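Local coordinates for protein pyridoxamine 5'-phosphate oxidase-related, FMN-binding (Mycobacterium smegmatis, PDB 3F7E) that probably acts as an oxidoreductase that uses the deazaflavin coenzyme F420 to reduce carbon-carbon double bonds of its substrates, possibly including aflatoxins, at residues L20-P25 against R55-N60; L43-T48 against I119-T124; P61-S66 against G81-I86; L77-L82 against T124-Q129. All coordinates share one frame; numbering follows the deposited sequence. Where two conformers were deposited one is given.

Contact 1 of 4, residues L20-P25 against R55-N60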
# COMPACT_ATOMS: atom_id res chain seq x y z
N LEU A 20 -3.86 -2.22 0.99
CA LEU A 20 -4.31 -3.38 0.21
C LEU A 20 -4.36 -3.02 -1.26
O LEU A 20 -5.07 -2.10 -1.66
CB LEU A 20 -5.71 -3.84 0.70
CG LEU A 20 -6.22 -5.08 -0.04
CD1 LEU A 20 -5.39 -6.34 0.34
CD2 LEU A 20 -7.68 -5.32 0.32
N ALA A 21 -3.58 -3.77 -2.05
CA ALA A 21 -3.49 -3.57 -3.50
C ALA A 21 -4.28 -4.62 -4.24
O ALA A 21 -4.23 -5.83 -3.92
CB ALA A 21 -2.03 -3.64 -3.94
N THR A 22 -4.98 -4.17 -5.26
CA THR A 22 -5.75 -5.01 -6.16
C THR A 22 -5.36 -4.58 -7.59
O THR A 22 -4.69 -3.59 -7.78
CB THR A 22 -7.26 -4.83 -5.93
OG1 THR A 22 -7.63 -3.45 -6.05
CG2 THR A 22 -7.71 -5.42 -4.58
N VAL A 23 -5.81 -5.34 -8.59
CA VAL A 23 -5.50 -4.99 -9.97
C VAL A 23 -6.82 -4.81 -10.70
O VAL A 23 -7.73 -5.64 -10.57
CB VAL A 23 -4.63 -6.08 -10.68
CG1 VAL A 23 -4.16 -5.59 -12.02
CG2 VAL A 23 -3.42 -6.43 -9.86
N ARG A 24 -6.90 -3.73 -11.47
CA ARG A 24 -8.07 -3.50 -12.31
C ARG A 24 -8.08 -4.43 -13.54
O ARG A 24 -7.06 -4.95 -13.95
CB ARG A 24 -8.07 -2.05 -12.78
CG ARG A 24 -8.11 -1.04 -11.65
CD ARG A 24 -8.00 0.42 -12.14
NE ARG A 24 -8.27 1.35 -11.05
CZ ARG A 24 -9.39 2.06 -10.92
NH1 ARG A 24 -10.37 1.97 -11.83
NH2 ARG A 24 -9.54 2.87 -9.88
N PRO A 25 -9.26 -4.65 -14.15
CA PRO A 25 -9.33 -5.43 -15.39
C PRO A 25 -8.41 -4.93 -16.51
O PRO A 25 -8.00 -5.74 -17.34
CB PRO A 25 -10.81 -5.31 -15.80
CG PRO A 25 -11.52 -5.20 -14.49
CD PRO A 25 -10.60 -4.28 -13.68
N ARG A 55 -15.12 -4.69 -7.59
CA ARG A 55 -15.08 -5.15 -8.97
C ARG A 55 -13.72 -5.72 -9.36
O ARG A 55 -13.64 -6.72 -10.07
CB ARG A 55 -15.49 -4.04 -9.92
CG ARG A 55 -16.90 -3.61 -9.72
CD ARG A 55 -17.40 -2.63 -10.79
NE ARG A 55 -16.81 -1.29 -10.71
CZ ARG A 55 -17.26 -0.29 -9.94
NH1 ARG A 55 -16.66 0.90 -9.99
NH2 ARG A 55 -18.30 -0.46 -9.12
N ASN A 56 -12.64 -5.12 -8.84
CA ASN A 56 -11.30 -5.62 -9.14
C ASN A 56 -11.17 -7.08 -8.68
O ASN A 56 -10.69 -7.96 -9.43
CB ASN A 56 -10.22 -4.79 -8.45
CG ASN A 56 -10.11 -3.38 -8.99
OD1 ASN A 56 -10.66 -3.06 -10.05
ND2 ASN A 56 -9.36 -2.55 -8.28
N ILE A 57 -11.58 -7.35 -7.44
CA ILE A 57 -11.38 -8.68 -6.86
C ILE A 57 -12.32 -9.72 -7.47
O ILE A 57 -11.94 -10.89 -7.54
CB ILE A 57 -11.43 -8.66 -5.31
CG1 ILE A 57 -12.72 -8.13 -4.77
CG2 ILE A 57 -10.29 -7.86 -4.73
CD1 ILE A 57 -12.98 -8.55 -3.31
N LYS A 58 -13.49 -9.30 -7.94
CA LYS A 58 -14.37 -10.23 -8.64
C LYS A 58 -13.74 -10.71 -9.94
O LYS A 58 -13.98 -11.85 -10.35
CB LYS A 58 -15.75 -9.62 -8.91
CG LYS A 58 -16.54 -9.31 -7.64
CD LYS A 58 -16.85 -10.55 -6.82
CE LYS A 58 -17.87 -11.41 -7.53
NZ LYS A 58 -19.20 -10.71 -7.56
N ALA A 59 -12.94 -9.86 -10.61
CA ALA A 59 -12.29 -10.25 -11.87
C ALA A 59 -10.88 -10.83 -11.69
O ALA A 59 -10.43 -11.60 -12.55
CB ALA A 59 -12.27 -9.06 -12.83
N ASN A 60 -10.21 -10.49 -10.59
CA ASN A 60 -8.86 -10.97 -10.35
C ASN A 60 -8.74 -11.09 -8.83
O ASN A 60 -8.63 -10.10 -8.15
CB ASN A 60 -7.83 -9.99 -10.90
CG ASN A 60 -6.42 -10.48 -10.71
OD1 ASN A 60 -6.13 -11.34 -9.87
ND2 ASN A 60 -5.51 -9.92 -11.52
O HOH W 1 -7.01 -7.82 -7.63
O HOH W 2 -9.60 -7.05 -11.88
O HOH W 3 -6.26 -7.96 -13.66
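The helix segment 55-59 passes strand 20-23 at 7.5 Å between their axes, at 61° to it, and Arg24 and Asn56 bring their CA atoms nearest. Asn56 carries the contact. Its ND2 donates to Thr22 OG1 at 3.0 Å in a nearly straight bond (164°), with the hydroxyl in the amide plane. Thr22 presents that oxygen because chi1 of 55° sets OG1 between its backbone N and carbonyl carbon, and the same rotation turns CG2 onto Ile57 CG2, 3.6 Å away. The other end of the amide, OD1, lies against the Arg24 backbone at CA (3.5 Å) and takes a hydrogen bond from Gln52 one turn earlier in the helix, so both ends of the Asn56 amide are held. Three waters bridge the rest: one links Val23 N to Asn60 O, a second gives protons to Val23 O and Asn56 O, and a third runs from the backbone carbonyl Arg24 O to the Asn60 side chain at ND2. Asn60 OD1 accepts from Ala62 N, just beyond the helix end. Apart from the methyl contact and Pro25 CG against Ala59 CB, the join is polar, one direct bond and three bridging waters fastening the helix to the strand end.

Contact 2 of 4, residues L43-T48 against I119-T124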
# COMPACT_ATOMS: atom_id res chain seq x y z
N LEU A 43 -6.87 -13.10 6.46
CA LEU A 43 -7.15 -11.66 6.64
C LEU A 43 -8.58 -11.39 6.22
O LEU A 43 -9.07 -11.96 5.24
CB LEU A 43 -6.23 -10.83 5.73
CG LEU A 43 -4.74 -10.87 6.12
CD1 LEU A 43 -3.84 -10.46 4.93
CD2 LEU A 43 -4.46 -9.99 7.36
N ARG A 44 -9.27 -10.50 6.95
CA ARG A 44 -10.62 -10.08 6.57
C ARG A 44 -10.68 -8.55 6.48
O ARG A 44 -10.09 -7.85 7.33
CB ARG A 44 -11.65 -10.60 7.58
CG ARG A 44 -11.86 -12.09 7.49
CD ARG A 44 -12.91 -12.57 8.53
NE ARG A 44 -13.31 -13.96 8.34
CZ ARG A 44 -12.66 -15.00 8.85
NH1 ARG A 44 -11.59 -14.82 9.61
NH2 ARG A 44 -13.08 -16.23 8.58
N PHE A 45 -11.42 -8.08 5.47
CA PHE A 45 -11.62 -6.65 5.20
C PHE A 45 -13.10 -6.35 5.04
O PHE A 45 -13.86 -7.23 4.65
CB PHE A 45 -10.91 -6.25 3.90
CG PHE A 45 -9.45 -6.62 3.86
CD1 PHE A 45 -9.03 -7.90 3.43
CD2 PHE A 45 -8.49 -5.71 4.27
CE1 PHE A 45 -7.69 -8.23 3.41
CE2 PHE A 45 -7.16 -6.03 4.25
CZ PHE A 45 -6.75 -7.30 3.83
N THR A 46 -13.49 -5.09 5.28
CA THR A 46 -14.83 -4.64 5.00
C THR A 46 -14.81 -3.87 3.68
O THR A 46 -13.96 -3.02 3.46
CB THR A 46 -15.44 -3.78 6.15
OG1 THR A 46 -16.75 -3.35 5.78
CG2 THR A 46 -14.58 -2.55 6.48
N HIS A 47 -15.75 -4.22 2.79
CA HIS A 47 -15.89 -3.56 1.47
C HIS A 47 -17.39 -3.39 1.22
O HIS A 47 -18.24 -4.00 1.88
CB HIS A 47 -15.36 -4.46 0.30
CG HIS A 47 -13.85 -4.50 0.12
ND1 HIS A 47 -12.98 -4.99 1.08
CD2 HIS A 47 -13.09 -4.16 -0.94
CE1 HIS A 47 -11.74 -4.92 0.61
NE2 HIS A 47 -11.78 -4.43 -0.62
N THR A 48 -17.74 -2.59 0.22
CA THR A 48 -19.09 -2.69 -0.34
C THR A 48 -19.04 -3.26 -1.75
O THR A 48 -18.00 -3.26 -2.43
CB THR A 48 -19.87 -1.37 -0.37
OG1 THR A 48 -19.46 -0.67 -1.53
CG2 THR A 48 -19.69 -0.56 0.92
N ILE A 119 -14.51 -9.49 2.97
CA ILE A 119 -13.58 -10.07 1.98
C ILE A 119 -12.55 -10.91 2.73
O ILE A 119 -11.90 -10.38 3.63
CB ILE A 119 -12.85 -8.96 1.17
CG1 ILE A 119 -13.84 -7.99 0.51
CG2 ILE A 119 -11.87 -9.57 0.17
CD1 ILE A 119 -14.66 -8.57 -0.56
N VAL A 120 -12.43 -12.19 2.37
CA VAL A 120 -11.58 -13.13 3.10
C VAL A 120 -10.39 -13.51 2.22
O VAL A 120 -10.59 -14.03 1.12
CB VAL A 120 -12.37 -14.41 3.48
CG1 VAL A 120 -11.51 -15.30 4.33
CG2 VAL A 120 -13.66 -14.02 4.20
N VAL A 121 -9.17 -13.23 2.70
CA VAL A 121 -7.95 -13.42 1.92
C VAL A 121 -7.04 -14.44 2.61
O VAL A 121 -6.72 -14.30 3.80
CB VAL A 121 -7.18 -12.09 1.78
CG1 VAL A 121 -5.77 -12.29 1.21
CG2 VAL A 121 -7.99 -11.10 0.95
N ARG A 122 -6.64 -15.46 1.87
CA ARG A 122 -5.70 -16.47 2.35
C ARG A 122 -4.31 -16.14 1.81
O ARG A 122 -4.12 -16.07 0.61
CB ARG A 122 -6.11 -17.86 1.92
CG ARG A 122 -5.15 -18.93 2.49
CD ARG A 122 -5.70 -20.32 2.37
NE ARG A 122 -6.99 -20.42 3.03
CZ ARG A 122 -7.16 -20.75 4.31
NH1 ARG A 122 -6.11 -21.07 5.07
NH2 ARG A 122 -8.39 -20.80 4.81
N PRO A 123 -3.33 -15.91 2.71
CA PRO A 123 -1.98 -15.62 2.26
C PRO A 123 -1.37 -16.71 1.39
O PRO A 123 -1.54 -17.92 1.66
CB PRO A 123 -1.19 -15.45 3.57
CG PRO A 123 -2.23 -14.98 4.56
CD PRO A 123 -3.43 -15.82 4.18
N THR A 124 -0.61 -16.26 0.39
CA THR A 124 0.21 -17.13 -0.47
C THR A 124 1.70 -16.87 -0.29
O THR A 124 2.51 -17.72 -0.64
CB THR A 124 -0.14 -16.95 -1.95
OG1 THR A 124 0.00 -15.56 -2.26
CG2 THR A 124 -1.56 -17.43 -2.27
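The His47 ring receives Ile119 CG1 over one face, with ND1 to CG1 at 3.2 Å a tight approach, while Phe45 CB sits in plane at its edge. The Phe45 ring is met at its edge instead, near its plane, by Ile119 O and by Val121 CG2, which comes to 3.8 Å from CE1. Ile119 reaches the imidazole because chi1 of -55° swings CG1 beside its own backbone N, across the line of the histidine side chain. On the other face of the sheet Arg44 runs extended alongside Val120, its NE 4.2 Å from CG2, and its guanidinium goes on to a salt bridge with Asp39. The two strands run antiparallel. Leu43 pairs with Val121 and Phe45 with Ile119 as hydrogen-bonded pairs, the closest link being Val121 N to Leu43 O at 2.8 Å; Arg44 and Val120 form the non-hydrogen-bonded pair between them. Phe36 packs on Leu43 and Phe45 from a loop. This is a buried pairing consistent with the split beta-barrel of the FMN-binding, pyridoxamine 5'-phosphate oxidase-like family: four backbone bonds satisfy the N-H and C=O groups of Leu43, Phe45, Ile119 and Val121, whereas His47 ND1 is buried with no polar partner in the model.

Contact 3 of 4, residues P61-S66 against G81-I86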
# COMPACT_ATOMS: atom_id res chain seq x y z
N PRO A 61 -8.76 -12.32 -8.29
CA PRO A 61 -8.77 -12.49 -6.83
C PRO A 61 -7.41 -12.26 -6.15
O PRO A 61 -7.33 -12.37 -4.92
CB PRO A 61 -9.24 -13.94 -6.65
CG PRO A 61 -8.74 -14.61 -7.86
CD PRO A 61 -8.88 -13.61 -8.98
N ALA A 62 -6.36 -11.98 -6.91
CA ALA A 62 -5.04 -11.83 -6.31
C ALA A 62 -4.86 -10.44 -5.71
O ALA A 62 -5.11 -9.43 -6.38
CB ALA A 62 -3.95 -12.12 -7.32
N VAL A 63 -4.40 -10.39 -4.48
CA VAL A 63 -4.22 -9.15 -3.75
C VAL A 63 -2.85 -9.13 -3.05
O VAL A 63 -2.17 -10.16 -2.94
CB VAL A 63 -5.34 -8.91 -2.71
CG1 VAL A 63 -6.69 -8.92 -3.39
CG2 VAL A 63 -5.29 -9.92 -1.54
N ALA A 64 -2.47 -7.96 -2.54
CA ALA A 64 -1.26 -7.85 -1.73
C ALA A 64 -1.51 -6.78 -0.67
O ALA A 64 -2.17 -5.80 -0.94
CB ALA A 64 -0.05 -7.48 -2.60
N MSE A 65 -0.95 -6.95 0.53
CA MSE A 65 -1.13 -5.97 1.61
C MSE A 65 0.22 -5.65 2.23
O MSE A 65 1.02 -6.54 2.53
CB MSE A 65 -2.06 -6.50 2.71
CG MSE A 65 -2.45 -5.45 3.73
SE MSE A 65 -3.52 -6.12 5.20
CE MSE A 65 -2.09 -6.89 6.26
N SER A 66 0.46 -4.36 2.43
CA SER A 66 1.66 -3.83 3.07
C SER A 66 1.30 -3.21 4.41
O SER A 66 0.44 -2.32 4.51
CB SER A 66 2.28 -2.77 2.14
OG SER A 66 3.28 -2.03 2.82
N GLY A 81 -1.73 -12.69 -1.43
CA GLY A 81 -2.71 -13.74 -1.16
C GLY A 81 -3.82 -13.72 -2.19
O GLY A 81 -3.77 -12.97 -3.18
N LEU A 82 -4.81 -14.58 -1.95
CA LEU A 82 -5.96 -14.71 -2.83
C LEU A 82 -7.24 -14.53 -2.05
O LEU A 82 -7.40 -15.07 -0.93
CB LEU A 82 -5.96 -16.11 -3.46
CG LEU A 82 -4.83 -16.43 -4.45
CD1 LEU A 82 -4.77 -17.90 -4.78
CD2 LEU A 82 -4.95 -15.62 -5.74
N VAL A 83 -8.19 -13.79 -2.64
CA VAL A 83 -9.54 -13.73 -2.07
C VAL A 83 -10.17 -15.10 -2.25
O VAL A 83 -10.30 -15.61 -3.38
CB VAL A 83 -10.39 -12.66 -2.77
CG1 VAL A 83 -11.84 -12.72 -2.29
CG2 VAL A 83 -9.78 -11.28 -2.54
N GLU A 84 -10.55 -15.71 -1.12
CA GLU A 84 -11.19 -17.03 -1.19
C GLU A 84 -12.66 -17.04 -0.79
O GLU A 84 -13.35 -18.03 -1.00
CB GLU A 84 -10.40 -18.05 -0.38
CG GLU A 84 -10.39 -17.79 1.08
CD GLU A 84 -9.77 -18.95 1.90
OE1 GLU A 84 -10.01 -19.01 3.12
OE2 GLU A 84 -9.06 -19.81 1.33
N ASP A 85 -13.13 -15.95 -0.18
CA ASP A 85 -14.57 -15.87 0.11
C ASP A 85 -15.00 -14.41 0.16
O ASP A 85 -14.17 -13.54 0.48
CB ASP A 85 -14.91 -16.59 1.44
CG ASP A 85 -16.34 -17.10 1.49
OD1 ASP A 85 -17.11 -16.86 0.53
OD2 ASP A 85 -16.69 -17.73 2.52
N ILE A 86 -16.29 -14.17 -0.08
CA ILE A 86 -16.92 -12.86 0.06
C ILE A 86 -18.26 -13.15 0.73
O ILE A 86 -19.10 -13.87 0.18
CB ILE A 86 -17.11 -12.15 -1.29
CG1 ILE A 86 -15.77 -11.98 -2.01
CG2 ILE A 86 -17.86 -10.84 -1.05
CD1 ILE A 86 -15.90 -11.40 -3.42
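Pro61 and Val83 meet first through the backbone: Val83 N donates to Pro61 O at 2.8 Å, almost straight, and the same carbonyl receives Leu82 CA in a CA-H...O contact. Two further bonds join Val63 and Gly81 as an antiparallel hydrogen-bonded pair. Val63 N reaches Gly81 O and Gly81 N reaches Val63 O, each at 3.0 Å, and in both the donor stands about 30° off the carbonyl plane, consistent with strands whose directions differ by only 121°. Ala62 and Leu82 form the non-hydrogen-bonded pair beside them.

Side chains add a layer on each face. Leu82 stretches back over its partner, CD2 lying 3.8 Å from Ala62 CA and 4.0 Å from Ala62 CB. On the face of Val63, its CG1 meets Val83 CG2 at 4.0 Å, the two side chains crossing at about a right angle. With chi1 at -58°, Val63 holds CG2 between its backbone N and carbonyl carbon, over Gly81 O at 3.8 Å. Gly81 has no side chain to set against that methyl.

Farther out, Glu84 and Asp85 together face Val120 as a classic beta bulge. The pairing ties together the two arms of the hairpin formed by strands 62-68 and 76-88. Ile57 of helix 52-59 packs on Val63 and Val83, strand 18-23 flanks Val63 through Leu20 and Thr22, strand 116-127 supplies Val121, and Thr28 of the second subunit packs on Ala62.

Contact 4 of 4, residues L77-L82 against T124-Q129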
# COMPACT_ATOMS: atom_id res chain seq x y z
N LEU A 77 5.86 -5.85 6.94
CA LEU A 77 5.42 -7.19 6.47
C LEU A 77 4.58 -6.94 5.24
O LEU A 77 3.62 -6.16 5.27
CB LEU A 77 4.64 -7.98 7.52
CG LEU A 77 4.27 -9.42 7.14
CD1 LEU A 77 5.54 -10.27 6.98
CD2 LEU A 77 3.40 -10.05 8.20
N GLU A 78 4.94 -7.66 4.17
CA GLU A 78 4.20 -7.66 2.90
C GLU A 78 3.55 -9.02 2.73
O GLU A 78 4.24 -10.04 2.76
CB GLU A 78 5.16 -7.39 1.73
CG GLU A 78 5.87 -6.06 1.83
CD GLU A 78 7.08 -5.96 0.96
OE1 GLU A 78 7.29 -6.88 0.14
OE2 GLU A 78 7.85 -4.97 1.08
N VAL A 79 2.23 -9.04 2.55
CA VAL A 79 1.46 -10.28 2.43
C VAL A 79 0.81 -10.37 1.06
O VAL A 79 -0.03 -9.57 0.75
CB VAL A 79 0.32 -10.35 3.49
CG1 VAL A 79 -0.39 -11.73 3.47
CG2 VAL A 79 0.84 -10.04 4.92
N ARG A 80 1.17 -11.35 0.24
CA ARG A 80 0.41 -11.59 -1.02
C ARG A 80 -0.60 -12.70 -0.74
O ARG A 80 -0.36 -13.55 0.13
CB ARG A 80 1.36 -11.94 -2.16
CG ARG A 80 2.22 -10.75 -2.59
CD ARG A 80 3.56 -11.20 -3.16
NE ARG A 80 3.34 -12.09 -4.29
CZ ARG A 80 4.17 -13.09 -4.62
NH1 ARG A 80 3.86 -13.87 -5.65
NH2 ARG A 80 5.30 -13.33 -3.91
N GLY A 81 -1.73 -12.69 -1.43
CA GLY A 81 -2.71 -13.74 -1.16
C GLY A 81 -3.82 -13.72 -2.19
O GLY A 81 -3.77 -12.97 -3.18
N LEU A 82 -4.81 -14.58 -1.95
CA LEU A 82 -5.96 -14.71 -2.83
C LEU A 82 -7.24 -14.53 -2.05
O LEU A 82 -7.40 -15.07 -0.93
CB LEU A 82 -5.96 -16.11 -3.46
CG LEU A 82 -4.83 -16.43 -4.45
CD1 LEU A 82 -4.77 -17.90 -4.78
CD2 LEU A 82 -4.95 -15.62 -5.74
N THR A 124 -0.61 -16.26 0.39
CA THR A 124 0.21 -17.13 -0.47
C THR A 124 1.70 -16.87 -0.29
O THR A 124 2.51 -17.72 -0.64
CB THR A 124 -0.14 -16.95 -1.95
OG1 THR A 124 0.00 -15.56 -2.26
CG2 THR A 124 -1.56 -17.43 -2.27
N ALA A 125 2.07 -15.72 0.27
CA ALA A 125 3.49 -15.37 0.43
C ALA A 125 3.62 -14.24 1.45
O ALA A 125 2.73 -13.40 1.59
CB ALA A 125 4.12 -14.94 -0.91
N PHE A 126 4.77 -14.24 2.13
CA PHE A 126 5.16 -13.19 3.05
C PHE A 126 6.57 -12.71 2.73
O PHE A 126 7.44 -13.52 2.40
CB PHE A 126 5.17 -13.69 4.50
CG PHE A 126 3.84 -14.12 5.00
CD1 PHE A 126 3.44 -15.45 4.91
CD2 PHE A 126 2.96 -13.19 5.56
CE1 PHE A 126 2.21 -15.86 5.40
CE2 PHE A 126 1.70 -13.59 6.05
CZ PHE A 126 1.34 -14.94 5.97
N SER A 127 6.82 -11.41 2.91
CA SER A 127 8.18 -10.88 2.84
C SER A 127 8.35 -9.77 3.87
O SER A 127 7.49 -8.92 4.03
CB SER A 127 8.49 -10.30 1.46
OG SER A 127 9.84 -9.84 1.43
N LYS A 128 9.50 -9.79 4.55
CA LYS A 128 9.83 -8.76 5.53
C LYS A 128 11.26 -8.21 5.31
O LYS A 128 11.85 -7.57 6.19
CB LYS A 128 9.61 -9.24 6.98
CG LYS A 128 10.18 -10.63 7.37
CD LYS A 128 11.69 -10.65 7.43
CE LYS A 128 12.20 -12.03 7.81
NZ LYS A 128 13.71 -12.14 7.78
N GLN A 129 11.80 -8.46 4.12
CA GLN A 129 13.11 -7.93 3.72
C GLN A 129 13.21 -7.66 2.22
O GLN A 129 12.36 -8.07 1.44
CB GLN A 129 14.25 -8.85 4.17
CG GLN A 129 14.28 -10.23 3.50
CD GLN A 129 15.23 -11.19 4.17
OE1 GLN A 129 15.70 -12.15 3.56
NE2 GLN A 129 15.54 -10.93 5.44
O HOH W 4 9.73 -7.79 -0.37
O HOH W 5 10.59 -5.21 0.77
O HOH W 6 -1.35 -14.50 -4.46
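Backbone hydrogen bonds come first, between strands running antiparallel at 174°. Glu78 and Ser127 form one hydrogen-bonded pair, with Glu78 N donating to Ser127 O at 2.8 Å nearly along the C=O axis. Arg80 and Ala125 form the next, but here the ladder is broken by a classic beta bulge: Thr124 and Ala125 both face Arg80, and its carbonyl oxygen takes Thr124 N at 2.7 Å and Ala125 N at 3.3 Å. Both donors approach from the same face of the carbonyl, the longer one well above its plane. Near the bulge a water links Gly81 O weakly with Thr124 OG1.

Apolar contacts gather on the Phe126 side. Val79 lies alongside the phenyl ring and points the same way, CG1 and CG2 each 3.8 Å from CE2, while Leu77 CD2 comes up to CD2 of the ring at 4.1 Å. Val2, Val4 and Pro5 from the N-terminal region also pack on Phe126.

Polar contacts gather around Glu78, Arg80 and Ser127. Arg80 bends at chi3 (57°), which folds its guanidinium back until NH2 rests 3.6 Å from Ala125 CB. A water bridges Glu78 OE1 (2.7 Å) and Ser127 OG. Across the subunit boundary, Arg80 NH1 lies close to Arg24 NH2 of the second subunit, a pair of like charges. The pairing thus has an apolar face covered by the chain's own N-terminal region and a hydrated, charged face turned to the dimer partner.

How the contacts relate
All four contacts belong to one antiparallel sheet and the helix packed on it. Contacts 2 and 3 are the most intimate, with centres 6 Å apart and a salt bridge from Arg122 NE to Glu84 OE2 at 2.7 Å. Contacts 3 and 4 follow one another along strand 76-88 and share Gly81 and Leu82, while contacts 2 and 4 share Thr124 on strand 116-127. Contact 1 joins contact 3 through Ala21 N and Ala64 O, probably hydrogen-bonded at 2.7 Å, and contact 2 through Ile57 and Ile119. It lies about 17 Å from contact 4, centre to centre. Contacts 1, 3 and 4 touch the second subunit; contact 2 does not.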